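Local coordinates for diaphanous protein (Entamoeba histolytica, PDB 4DVG) that is a diaphanous-type formin whose GTPase-binding and FH3 region probably binds Rho-family GTPases and helps to regulate actin assembly, at residues V260-S263 / F264-I267. Residues are numbered along the deposited sequence; the frame is centred on the assembly and turned at random.
Sequences VRNS and FIEI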
# COMPACT_ATOMS: atom_id res chain seq x y z
N VAL B 260 -34.48 0.95 3.56
CA VAL B 260 -33.19 0.44 3.12
C VAL B 260 -33.03 -1.05 3.46
O VAL B 260 -32.71 -1.88 2.59
CB VAL B 260 -32.03 1.23 3.76
CG1 VAL B 260 -30.73 0.47 3.64
CG2 VAL B 260 -31.90 2.61 3.12
N ARG B 261 -33.26 -1.39 4.72
CA ARG B 261 -33.23 -2.79 5.12
C ARG B 261 -34.23 -3.67 4.34
O ARG B 261 -33.91 -4.82 4.04
CB ARG B 261 -33.42 -2.95 6.63
CG ARG B 261 -33.35 -4.41 7.08
CD ARG B 261 -33.52 -4.57 8.56
NE ARG B 261 -34.14 -3.37 9.10
CZ ARG B 261 -33.75 -2.76 10.21
NH1 ARG B 261 -32.73 -3.24 10.93
NH2 ARG B 261 -34.39 -1.69 10.59
N ASN B 262 -35.41 -3.15 4.01
CA ASN B 262 -36.35 -3.92 3.19
C ASN B 262 -35.72 -4.31 1.84
O ASN B 262 -35.80 -5.47 1.44
CB ASN B 262 -37.68 -3.20 2.98
CG ASN B 262 -38.63 -3.28 4.19
OD1 ASN B 262 -38.44 -4.09 5.11
ND2 ASN B 262 -39.67 -2.44 4.17
N SER B 263 -35.07 -3.35 1.17
CA SER B 263 -34.30 -3.61 -0.06
C SER B 263 -33.31 -4.76 0.12
O SER B 263 -33.08 -5.55 -0.79
CB SER B 263 -33.47 -2.39 -0.48
OG SER B 263 -34.21 -1.21 -0.57
N PHE B 264 -32.67 -4.84 1.29
CA PHE B 264 -31.70 -5.89 1.53
C PHE B 264 -32.42 -7.19 1.83
O PHE B 264 -32.00 -8.25 1.38
CB PHE B 264 -30.75 -5.52 2.68
CG PHE B 264 -29.60 -4.65 2.26
CD1 PHE B 264 -28.52 -5.19 1.58
CD2 PHE B 264 -29.60 -3.29 2.54
CE1 PHE B 264 -27.46 -4.38 1.19
CE2 PHE B 264 -28.55 -2.47 2.14
CZ PHE B 264 -27.47 -3.02 1.47
N ILE B 265 -33.50 -7.12 2.59
CA ILE B 265 -34.29 -8.32 2.82
C ILE B 265 -34.77 -8.87 1.48
O ILE B 265 -34.73 -10.08 1.25
CB ILE B 265 -35.49 -8.03 3.70
CG1 ILE B 265 -35.04 -7.86 5.15
CG2 ILE B 265 -36.49 -9.18 3.60
CD1 ILE B 265 -36.03 -7.08 5.97
N GLU B 266 -35.19 -7.96 0.61
CA GLU B 266 -35.76 -8.31 -0.68
C GLU B 266 -34.80 -9.11 -1.55
O GLU B 266 -35.24 -9.81 -2.44
CB GLU B 266 -36.19 -7.02 -1.39
CG GLU B 266 -37.16 -7.19 -2.55
CD GLU B 266 -37.52 -5.86 -3.20
OE1 GLU B 266 -37.45 -4.81 -2.52
OE2 GLU B 266 -37.87 -5.86 -4.40
N ILE B 267 -33.50 -9.02 -1.28
CA ILE B 267 -32.49 -9.67 -2.12
C ILE B 267 -31.70 -10.78 -1.42
O ILE B 267 -30.66 -11.21 -1.91
CB ILE B 267 -31.50 -8.68 -2.75
CG1 ILE B 267 -30.77 -7.89 -1.67
CG2 ILE B 267 -32.21 -7.75 -3.71
CD1 ILE B 267 -29.78 -6.93 -2.20
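Val260 and Phe264 sit one helical turn apart and leave the helix in the same direction, one alongside the other. CG1 of Val260 meets the edge of the Phe264 ring in its plane, 4.0 Å from CE2. With chi1 at 163°, Val260 swings CG1 away from its own backbone N and up to the ring edge. Both side chains pack against helix 236-249, and Phe264 also stacks on the ring of Phe222. On another side of the turn, Arg261 and Ile265 cross at a slant. CG of Arg261 lies 3.9 Å from CD1 of Ile265. Arg261 is extended as far as CD. The turn about CG-CD (chi3 19°) then leads to the guanidinium, whose NH2 forms a salt bridge with Asp301 of helix 290-309. CD1 of Ile265 also comes 3.9 Å from OD1 of Asn262, alongside it.

The turn belongs to helix 254-265, within the all-helical FH3 region. Successive i to i+4 bonds hold it. Phe264 N reaches Val260 O at 3.2 Å. Ile265 N donates to Arg261 O, and Glu266 N to Asn262 O, each at 2.7 Å. Ile267 N bonds to Phe264 O at 3.1 Å, an i to i+3 step. Ser263 O faces the Ile267 side chain, with CG1 of Ile267 3.4 Å away. OG of Ser263 turns back to bond Asp259 O in the preceding turn.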